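Local coordinates for protein type II restriction enzyme NlaIV (Neisseria lactamica, PDB 6QM2) that recognises the double-stranded DNA sequence 5'-GGNNCC-3' and cuts it in the middle, leaving blunt ends with terminal 5'-phosphates, at residues 27-32 with 43-48; 72-77 with 123-128; 77-82 with 87-92. One frame throughout, in Å; residues are numbered along the deposited sequence.

Contact 1 of 3, residues 27-32 with 43-48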
loop_
_atom_site.group_PDB
_atom_site.type_symbol
_atom_site.label_atom_id
_atom_site.label_comp_id
_atom_site.label_asym_id
_atom_site.label_seq_id
_atom_site.Cartn_x
_atom_site.Cartn_y
_atom_site.Cartn_z
ATOM N N GLY A 27 -7.895 15.720 -10.823
ATOM C CA GLY A 27 -6.548 15.406 -10.335
ATOM C C GLY A 27 -6.167 13.966 -10.611
ATOM O O GLY A 27 -7.010 13.171 -11.020
ATOM N N GLN A 28 -4.899 13.628 -10.382
ATOM C CA GLN A 28 -4.388 12.283 -10.676
ATOM C C GLN A 28 -2.978 12.048 -10.129
ATOM O O GLN A 28 -2.161 12.969 -10.085
ATOM C CB GLN A 28 -4.391 12.039 -12.190
ATOM C CG GLN A 28 -3.821 13.186 -13.015
ATOM C CD GLN A 28 -3.740 12.854 -14.491
ATOM O OE1 GLN A 28 -2.681 12.984 -15.106
ATOM N NE2 GLN A 28 -4.860 12.417 -15.069
ATOM N N ILE A 29 -2.700 10.806 -9.731
ATOM C CA ILE A 29 -1.353 10.404 -9.306
ATOM C C ILE A 29 -0.580 10.087 -10.580
ATOM O O ILE A 29 -1.143 9.525 -11.524
ATOM C CB ILE A 29 -1.351 9.161 -8.381
ATOM C CG1 ILE A 29 -2.307 9.341 -7.192
ATOM C CG2 ILE A 29 0.061 8.886 -7.859
ATOM C CD1 ILE A 29 -2.617 8.056 -6.454
ATOM N N ARG A 30 0.703 10.440 -10.603
ATOM C CA ARG A 30 1.514 10.287 -11.808
ATOM C C ARG A 30 2.985 10.033 -11.464
ATOM O O ARG A 30 3.556 10.733 -10.627
ATOM C CB ARG A 30 1.354 11.531 -12.701
ATOM C CG ARG A 30 1.358 11.216 -14.189
ATOM C CD ARG A 30 0.718 12.295 -15.046
ATOM N NE ARG A 30 0.635 11.862 -16.446
ATOM C CZ ARG A 30 -0.261 11.003 -16.953
ATOM N NH1 ARG A 30 -0.211 10.693 -18.249
ATOM N NH2 ARG A 30 -1.206 10.445 -16.195
ATOM N N PHE A 31 3.582 9.028 -12.108
ATOM C CA PHE A 31 4.982 8.659 -11.877
ATOM C C PHE A 31 5.834 9.053 -13.075
ATOM O O PHE A 31 5.586 8.600 -14.188
ATOM C CB PHE A 31 5.114 7.153 -11.621
ATOM C CG PHE A 31 6.541 6.683 -11.492
ATOM C CD1 PHE A 31 7.374 7.217 -10.515
ATOM C CD2 PHE A 31 7.055 5.712 -12.348
ATOM C CE1 PHE A 31 8.691 6.790 -10.391
ATOM C CE2 PHE A 31 8.369 5.280 -12.226
ATOM C CZ PHE A 31 9.189 5.820 -11.248
ATOM N N PHE A 32 6.840 9.890 -12.826
ATOM C CA PHE A 32 7.783 10.344 -13.840
ATOM C C PHE A 32 9.093 9.603 -13.614
ATOM O O PHE A 32 9.502 9.405 -12.474
ATOM C CB PHE A 32 8.025 11.857 -13.711
ATOM C CG PHE A 32 6.780 12.698 -13.879
ATOM C CD1 PHE A 32 5.882 12.865 -12.822
ATOM C CD2 PHE A 32 6.511 13.342 -15.087
ATOM C CE1 PHE A 32 4.736 13.640 -12.975
ATOM C CE2 PHE A 32 5.365 14.117 -15.244
ATOM C CZ PHE A 32 4.476 14.267 -14.188
ATOM N N LYS A 43 -5.626 2.468 -5.835
ATOM C CA LYS A 43 -6.790 3.182 -5.285
ATOM C C LYS A 43 -6.650 3.508 -3.791
ATOM O O LYS A 43 -7.115 4.557 -3.334
ATOM C CB LYS A 43 -8.068 2.366 -5.539
ATOM C CG LYS A 43 -9.346 3.190 -5.628
ATOM C CD LYS A 43 -10.439 2.435 -6.374
ATOM C CE LYS A 43 -11.624 3.330 -6.695
ATOM N NZ LYS A 43 -12.622 2.648 -7.564
ATOM N N ASP A 44 -6.026 2.596 -3.044
ATOM C CA ASP A 44 -5.746 2.790 -1.608
ATOM C C ASP A 44 -4.777 3.947 -1.282
ATOM O O ASP A 44 -4.845 4.513 -0.189
ATOM C CB ASP A 44 -5.239 1.481 -0.970
ATOM C CG ASP A 44 -3.961 0.946 -1.623
ATOM O OD1 ASP A 44 -3.687 1.272 -2.800
ATOM O OD2 ASP A 44 -3.236 0.179 -0.956
ATOM N N VAL A 45 -3.891 4.291 -2.221
ATOM C CA VAL A 45 -2.919 5.390 -2.044
ATOM C C VAL A 45 -3.580 6.781 -1.992
ATOM O O VAL A 45 -3.030 7.695 -1.372
ATOM C CB VAL A 45 -1.811 5.341 -3.141
ATOM C CG1 VAL A 45 -0.915 6.582 -3.134
ATOM C CG2 VAL A 45 -0.958 4.092 -2.966
ATOM N N VAL A 46 -4.752 6.939 -2.614
ATOM C CA VAL A 46 -5.417 8.250 -2.700
ATOM C C VAL A 46 -5.748 8.801 -1.309
ATOM O O VAL A 46 -5.407 9.941 -1.008
ATOM C CB VAL A 46 -6.699 8.212 -3.576
ATOM C CG1 VAL A 46 -7.418 9.564 -3.563
ATOM C CG2 VAL A 46 -6.360 7.811 -5.007
ATOM N N GLY A 47 -6.384 7.985 -0.470
ATOM C CA GLY A 47 -6.768 8.387 0.892
ATOM C C GLY A 47 -5.629 8.873 1.779
ATOM O O GLY A 47 -5.794 9.838 2.531
ATOM N N ASN A 48 -4.474 8.212 1.685
ATOM C CA ASN A 48 -3.279 8.591 2.461
ATOM C C ASN A 48 -2.619 9.880 1.969
ATOM O O ASN A 48 -1.933 10.557 2.742
ATOM C CB ASN A 48 -2.232 7.467 2.435
ATOM C CG ASN A 48 -2.725 6.179 3.076
ATOM O OD1 ASN A 48 -3.498 6.195 4.038
ATOM N ND2 ASN A 48 -2.266 5.051 2.547
#

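Contact 2 of 3, residues 72-77 with 123-128. With NA (sodium ion), chain B.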
loop_
_atom_site.group_PDB
_atom_site.type_symbol
_atom_site.label_atom_id
_atom_site.label_comp_id
_atom_site.label_asym_id
_atom_site.label_seq_id
_atom_site.Cartn_x
_atom_site.Cartn_y
_atom_site.Cartn_z
ATOM N N GLN A 72 -1.528 8.406 15.489
ATOM C CA GLN A 72 -2.605 7.638 16.138
ATOM C C GLN A 72 -3.736 8.478 16.747
ATOM O O GLN A 72 -4.853 7.979 16.907
ATOM C CB GLN A 72 -2.030 6.729 17.228
ATOM C CG GLN A 72 -0.995 5.733 16.722
ATOM C CD GLN A 72 -0.996 4.440 17.514
ATOM O OE1 GLN A 72 -1.939 3.657 17.431
ATOM N NE2 GLN A 72 0.065 4.206 18.277
ATOM N N MET A 73 -3.452 9.739 17.075
ATOM C CA MET A 73 -4.399 10.620 17.768
ATOM C C MET A 73 -4.669 11.867 16.930
ATOM O O MET A 73 -3.801 12.271 16.158
ATOM C CB MET A 73 -3.786 11.030 19.115
ATOM C CG MET A 73 -4.731 10.949 20.295
ATOM S SD MET A 73 -5.349 9.269 20.489
ATOM C CE MET A 73 -6.932 9.623 21.218
ATOM N N PRO A 74 -5.862 12.490 17.064
ATOM C CA PRO A 74 -6.024 13.804 16.426
ATOM C C PRO A 74 -5.215 14.898 17.149
ATOM O O PRO A 74 -4.818 14.700 18.304
ATOM C CB PRO A 74 -7.533 14.065 16.535
ATOM C CG PRO A 74 -7.977 13.255 17.703
ATOM C CD PRO A 74 -7.126 12.019 17.665
ATOM N N PRO A 75 -4.944 16.035 16.476
ATOM C CA PRO A 75 -5.289 16.424 15.111
ATOM C C PRO A 75 -4.160 16.109 14.124
ATOM O O PRO A 75 -3.172 15.479 14.504
ATOM C CB PRO A 75 -5.466 17.935 15.241
ATOM C CG PRO A 75 -4.448 18.321 16.266
ATOM C CD PRO A 75 -4.193 17.116 17.142
ATOM N N ASP A 76 -4.329 16.519 12.871
ATOM C CA ASP A 76 -3.269 16.439 11.864
ATOM C C ASP A 76 -2.546 17.775 11.746
ATOM O O ASP A 76 -1.315 17.809 11.652
ATOM C CB ASP A 76 -3.838 16.027 10.499
ATOM C CG ASP A 76 -4.380 14.600 10.489
ATOM O OD1 ASP A 76 -3.726 13.699 11.060
ATOM O OD2 ASP A 76 -5.459 14.378 9.893
ATOM N N PHE A 77 -3.310 18.867 11.744
ATOM C CA PHE A 77 -2.756 20.218 11.672
ATOM C C PHE A 77 -3.194 21.082 12.848
ATOM O O PHE A 77 -4.340 21.003 13.299
ATOM C CB PHE A 77 -3.191 20.899 10.381
ATOM C CG PHE A 77 -2.772 20.171 9.138
ATOM C CD1 PHE A 77 -1.429 20.106 8.780
ATOM C CD2 PHE A 77 -3.715 19.562 8.316
ATOM C CE1 PHE A 77 -1.032 19.442 7.631
ATOM C CE2 PHE A 77 -3.323 18.899 7.164
ATOM C CZ PHE A 77 -1.982 18.839 6.822
ATOM N N VAL A 123 -12.125 19.361 17.842
ATOM C CA VAL A 123 -11.350 19.234 16.598
ATOM C C VAL A 123 -12.307 19.221 15.408
ATOM O O VAL A 123 -13.369 18.592 15.466
ATOM C CB VAL A 123 -10.486 17.949 16.569
ATOM C CG1 VAL A 123 -9.867 17.725 15.189
ATOM C CG2 VAL A 123 -9.390 18.007 17.628
ATOM N N ASP A 124 -11.928 19.928 14.345
ATOM C CA ASP A 124 -12.703 19.943 13.103
ATOM C C ASP A 124 -12.172 18.871 12.153
ATOM O O ASP A 124 -10.956 18.747 11.961
ATOM C CB ASP A 124 -12.653 21.326 12.441
ATOM C CG ASP A 124 -13.468 22.367 13.194
ATOM O OD1 ASP A 124 -14.664 22.124 13.454
ATOM O OD2 ASP A 124 -12.917 23.438 13.518
ATOM N N TYR A 125 -13.094 18.098 11.577
ATOM C CA TYR A 125 -12.762 17.032 10.635
ATOM C C TYR A 125 -13.091 17.486 9.219
ATOM O O TYR A 125 -14.266 17.595 8.866
ATOM C CB TYR A 125 -13.532 15.750 10.972
ATOM C CG TYR A 125 -13.039 15.067 12.224
ATOM C CD1 TYR A 125 -13.359 15.566 13.485
ATOM C CD2 TYR A 125 -12.248 13.925 12.154
ATOM C CE1 TYR A 125 -12.906 14.944 14.639
ATOM C CE2 TYR A 125 -11.795 13.293 13.303
ATOM C CZ TYR A 125 -12.123 13.806 14.542
ATOM O OH TYR A 125 -11.667 13.178 15.676
ATOM N N LEU A 126 -12.054 17.776 8.433
ATOM C CA LEU A 126 -12.208 18.082 7.012
ATOM C C LEU A 126 -12.189 16.754 6.267
ATOM O O LEU A 126 -11.138 16.120 6.159
ATOM C CB LEU A 126 -11.085 19.001 6.520
ATOM C CG LEU A 126 -11.140 19.467 5.058
ATOM C CD1 LEU A 126 -12.348 20.358 4.811
ATOM C CD2 LEU A 126 -9.853 20.190 4.684
ATOM N N ILE A 127 -13.350 16.340 5.760
ATOM C CA ILE A 127 -13.522 15.004 5.182
ATOM C C ILE A 127 -13.704 15.065 3.661
ATOM O O ILE A 127 -14.677 15.637 3.181
ATOM C CB ILE A 127 -14.723 14.266 5.814
ATOM C CG1 ILE A 127 -14.651 14.326 7.349
ATOM C CG2 ILE A 127 -14.754 12.814 5.350
ATOM C CD1 ILE A 127 -15.880 13.788 8.053
ATOM N N PHE A 128 -12.778 14.451 2.924
ATOM C CA PHE A 128 -12.854 14.353 1.459
ATOM C C PHE A 128 -13.506 13.036 1.029
ATOM O O PHE A 128 -12.934 11.963 1.240
ATOM C CB PHE A 128 -11.454 14.413 0.838
ATOM C CG PHE A 128 -10.754 15.729 1.023
ATOM C CD1 PHE A 128 -10.116 16.030 2.221
ATOM C CD2 PHE A 128 -10.699 16.651 -0.015
ATOM C CE1 PHE A 128 -9.456 17.239 2.388
ATOM C CE2 PHE A 128 -10.041 17.860 0.145
ATOM C CZ PHE A 128 -9.418 18.154 1.348
HETATM NA NA NA B . -2.169 13.408 15.446
HETATM O O HOH W 1 -1.634 13.211 12.990
#

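Contact 3 of 3, residues 77-82 with 87-92. With K (potassium ion), chain C.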
loop_
_atom_site.group_PDB
_atom_site.type_symbol
_atom_site.label_atom_id
_atom_site.label_comp_id
_atom_site.label_asym_id
_atom_site.label_seq_id
_atom_site.Cartn_x
_atom_site.Cartn_y
_atom_site.Cartn_z
ATOM N N PHE A 77 -3.310 18.867 11.744
ATOM C CA PHE A 77 -2.756 20.218 11.672
ATOM C C PHE A 77 -3.194 21.082 12.848
ATOM O O PHE A 77 -4.340 21.003 13.299
ATOM C CB PHE A 77 -3.191 20.899 10.381
ATOM C CG PHE A 77 -2.772 20.171 9.138
ATOM C CD1 PHE A 77 -1.429 20.106 8.780
ATOM C CD2 PHE A 77 -3.715 19.562 8.316
ATOM C CE1 PHE A 77 -1.032 19.442 7.631
ATOM C CE2 PHE A 77 -3.323 18.899 7.164
ATOM C CZ PHE A 77 -1.982 18.839 6.822
ATOM N N PHE A 78 -2.263 21.903 13.332
ATOM C CA PHE A 78 -2.549 22.964 14.294
ATOM C C PHE A 78 -2.610 24.293 13.538
ATOM O O PHE A 78 -1.573 24.818 13.141
ATOM C CB PHE A 78 -1.444 23.038 15.343
ATOM C CG PHE A 78 -1.297 21.796 16.169
ATOM C CD1 PHE A 78 -2.051 21.622 17.320
ATOM C CD2 PHE A 78 -0.381 20.814 15.820
ATOM C CE1 PHE A 78 -1.908 20.485 18.106
ATOM C CE2 PHE A 78 -0.230 19.673 16.601
ATOM C CZ PHE A 78 -0.996 19.506 17.747
ATOM N N LEU A 79 -3.811 24.838 13.342
ATOM C CA LEU A 79 -3.979 26.086 12.573
ATOM C C LEU A 79 -3.587 27.376 13.329
ATOM O O LEU A 79 -3.525 28.452 12.725
ATOM C CB LEU A 79 -5.416 26.205 12.054
ATOM C CG LEU A 79 -5.896 25.062 11.157
ATOM C CD1 LEU A 79 -7.373 25.230 10.823
ATOM C CD2 LEU A 79 -5.058 24.983 9.885
ATOM N N ASN A 80 -3.339 27.260 14.636
ATOM C CA ASN A 80 -2.887 28.364 15.476
ATOM C C ASN A 80 -1.573 27.938 16.143
ATOM O O ASN A 80 -1.579 27.134 17.078
ATOM C CB ASN A 80 -3.974 28.669 16.513
ATOM C CG ASN A 80 -3.721 29.948 17.292
ATOM O OD1 ASN A 80 -2.578 30.337 17.550
ATOM N ND2 ASN A 80 -4.803 30.600 17.695
ATOM N N LYS A 81 -0.453 28.472 15.650
ATOM C CA LYS A 81 0.888 28.110 16.154
ATOM C C LYS A 81 1.106 28.434 17.637
ATOM O O LYS A 81 1.840 27.720 18.327
ATOM C CB LYS A 81 1.988 28.784 15.318
ATOM C CG LYS A 81 2.162 28.193 13.925
ATOM C CD LYS A 81 3.217 28.927 13.100
ATOM C CE LYS A 81 4.648 28.604 13.518
ATOM N NZ LYS A 81 5.124 27.277 13.038
ATOM N N LYS A 82 0.470 29.507 18.110
ATOM C CA LYS A 82 0.587 29.952 19.504
ATOM C C LYS A 82 -0.387 29.259 20.466
ATOM O O LYS A 82 -0.104 29.170 21.663
ATOM C CB LYS A 82 0.420 31.475 19.596
ATOM C CG LYS A 82 1.595 32.249 19.018
ATOM C CD LYS A 82 1.483 33.738 19.296
ATOM C CE LYS A 82 2.795 34.451 19.009
ATOM N NZ LYS A 82 2.713 35.905 19.321
ATOM N N GLU A 87 -8.304 25.606 17.336
ATOM C CA GLU A 87 -8.131 25.652 15.879
ATOM C C GLU A 87 -7.394 24.401 15.359
ATOM O O GLU A 87 -6.405 24.498 14.625
ATOM C CB GLU A 87 -7.424 26.956 15.451
ATOM C CG GLU A 87 -7.928 28.236 16.125
ATOM C CD GLU A 87 -9.429 28.456 15.991
ATOM O OE1 GLU A 87 -9.983 28.173 14.910
ATOM O OE2 GLU A 87 -10.059 28.923 16.967
ATOM N N LEU A 88 -7.901 23.232 15.757
ATOM C CA LEU A 88 -7.289 21.931 15.451
ATOM C C LEU A 88 -8.008 21.255 14.280
ATOM O O LEU A 88 -9.240 21.185 14.269
ATOM C CB LEU A 88 -7.343 21.026 16.681
ATOM C CG LEU A 88 -6.810 21.619 17.989
ATOM C CD1 LEU A 88 -6.941 20.626 19.133
ATOM C CD2 LEU A 88 -5.365 22.051 17.827
ATOM N N LEU A 89 -7.236 20.746 13.317
ATOM C CA LEU A 89 -7.778 20.183 12.076
ATOM C C LEU A 89 -7.330 18.733 11.862
ATOM O O LEU A 89 -6.134 18.440 11.891
ATOM C CB LEU A 89 -7.332 21.038 10.890
ATOM C CG LEU A 89 -7.874 20.674 9.502
ATOM C CD1 LEU A 89 -9.395 20.735 9.466
ATOM C CD2 LEU A 89 -7.268 21.588 8.447
ATOM N N GLU A 90 -8.302 17.842 11.653
ATOM C CA GLU A 90 -8.058 16.453 11.244
ATOM C C GLU A 90 -8.551 16.302 9.802
ATOM O O GLU A 90 -9.682 16.684 9.493
ATOM C CB GLU A 90 -8.810 15.483 12.170
ATOM C CG GLU A 90 -8.604 13.991 11.881
ATOM C CD GLU A 90 -7.301 13.411 12.412
ATOM O OE1 GLU A 90 -6.485 14.152 12.993
ATOM O OE2 GLU A 90 -7.094 12.185 12.248
ATOM N N VAL A 91 -7.703 15.753 8.931
ATOM C CA VAL A 91 -8.085 15.452 7.549
ATOM C C VAL A 91 -8.402 13.968 7.419
ATOM O O VAL A 91 -7.620 13.122 7.862
ATOM C CB VAL A 91 -6.973 15.808 6.545
ATOM C CG1 VAL A 91 -7.419 15.505 5.113
ATOM C CG2 VAL A 91 -6.584 17.270 6.689
ATOM N N LYS A 92 -9.548 13.675 6.802
ATOM C CA LYS A 92 -10.000 12.309 6.537
ATOM C C LYS A 92 -10.413 12.164 5.079
ATOM O O LYS A 92 -10.917 13.108 4.464
ATOM C CB LYS A 92 -11.185 11.951 7.442
ATOM C CG LYS A 92 -10.848 11.858 8.922
ATOM C CD LYS A 92 -9.779 10.811 9.164
ATOM C CE LYS A 92 -9.691 10.386 10.613
ATOM N NZ LYS A 92 -8.798 9.204 10.699
HETATM K K K C . -6.542 9.368 13.896
HETATM O O HOH W 2 -6.948 6.287 14.215
#

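Contact 1 of 3, residues 27-32 with 43-48
A small, wholly apolar strand-on-helix contact joins Ile29, in the first strand of the hairpin 27-33/36-40, to Val45 and Val46 early in helix 44-60. No hydrogen bond spans the two segments, and the backbones stay well apart: the nearest CA atoms, those of Ile29 and Val46, are 8.0 Å from each other. One methyl bridges that distance. With CG1 anti to the carbonyl carbon (chi1 -52°) and the chain then extended, CD1 of Ile29 is carried to the helix, where it meets two methyls from consecutive residues. Val45 offers CG1, 4.0 Å from Ile29 CD1, and Val46 offers CG2 at the same separation from that atom. The two valines therefore form a shallow fork around the end of the isoleucine, which crosses both of them at a slant. All three residues are buried, although they share only 97 Å² between the segments, because other parts of the dimer complete their surroundings. Within the chain, Ile29 also packs on Val40 of the partner strand and is hydrogen-bonded to it through the backbone. From the second subunit, Phe31 packs on Ile29, and Gln42 reaches Val45. Residues 27-32 further pair with a strand of that second subunit in an antiparallel ladder. The contact thus seats a dimerisation hairpin on the helix that follows it: Ile29 from the sheet meets Val45 and Val46 of the helix, and the antiparallel beta sheet runs on into the second subunit.

Contact 2 of 3, residues 72-77 with 123-128
A cis peptide bond between Pro74 and Pro75 kinks the loop that packs against Val123 and Tyr125, and the carbonyls of Met73 and Pro75 turn to a sodium ion. The loop leads into the central mixed sheet of the PD-(D/E)XK nuclease fold. Pro75 and Asp76 match the PD of that signature, and Glu90 and Lys92 match its E and K, so Asp76 probably belongs to the active site, as in relatives of the clan.

Across the contact the touching is apolar and rather loose. Val123 straddles the prolines: its CG2 faces Pro74 CB at 4.5 Å, while its CG1 approaches Pro75 CB at 4.4 Å. The two valine branches thus serve one ring each. Tyr125, two residues further along strand 124-132, brings its hydroxyl oxygen OH to the CG corner of the Pro74 ring, 4.2 Å away. All four residues are buried, and no hydrogen bond joins the segments.

On the metal side, Met73 O binds the sodium ion at 2.1 Å and Pro75 O at 2.5 Å. Ser68 OG, Asn70 O and a water complete the observed ligands, so the kinked backbone itself forms much of the site. Asp76 follows directly and, with Phe77, faces Leu89 in a classic beta bulge. Its carboxylate is held by different partners at its two oxygens. OD2 accepts a hydrogen bond from Val91 N and lies close to Glu90 OE1. At the other oxygen, the sodium-bound water donates a hydrogen bond to Asp76 OD1 over 2.9 Å.

Contact 3 of 3, residues 77-82 with 87-92
The Phe77 ring turns an edge toward Val91, whose CG2 lies near the ring plane and 3.7 Å from CE2. Leu89, with CG anti to the backbone N (chi1 -176°), runs side by side with Phe77 and brings its CD2 to 4.1 Å from Phe77 CD2, while Phe65 meets the same ring edge-to-face. Leu54 of helix 44-60 touches Phe77, Leu89 and Val91, so this face of the sheet is packed beneath a helix. On the opposite face, Phe78 and Leu88 also lie alongside each other, with the CD1 and CE1 corner of the ring against Leu88 CD2.

The backbones form an antiparallel beta hairpin. Phe77 and Leu89 make the hydrogen-bonded pair: Phe77 N donates almost straight to Leu89 O (2.9 Å, 176°), and Leu89 N returns the bond to Phe77 O, both donors lying in the carbonyl planes. Phe78 and Leu88 are the non-hydrogen-bonded pair. Beyond the regular strands, Leu79 N reaches Glu87 O over 2.9 Å in a more bent bond of 150°. Leu79 CB packs against Glu87 CB, and its CD1 extends to Leu89 CB. Asn80 CB rests against the aliphatic start of Glu87, whose carboxylate leads away to Thr8 OG1.

Further along the second strand, Glu90 OE2 is 3.3 Å from a potassium ion, a long coordination distance, with Ile104 O a further ligand. Lys92 NZ is hydrogen-bonded to Asp103 O and forms a long salt bridge of 3.8 Å to Glu90 OE2. That one oxygen thus serves both the cation and, weakly, the lysine, which probably helps to hold these two polar side chains in place.

Overall arrangement
From the N terminus, contact 1 comes first and closes a short loop, bringing the hairpin 27-33/36-40 back onto the start of the long helix 44-60 beside the dimer interface. It is complete before the others open, and its centre is about 20 Å from that of contact 2 and about 24 Å from that of contact 3. Contact 2 then closes a long excursion from residues 72-77 to 123-128, and contact 3 is nested in that excursion, starting at the shared Phe77 and closing the hairpin of 77-82 and 87-92. Strands 88-95 and 124-132 are parallel neighbours in the central sheet. Helix 44-60 links the regions, running from contact 1 to that sheet.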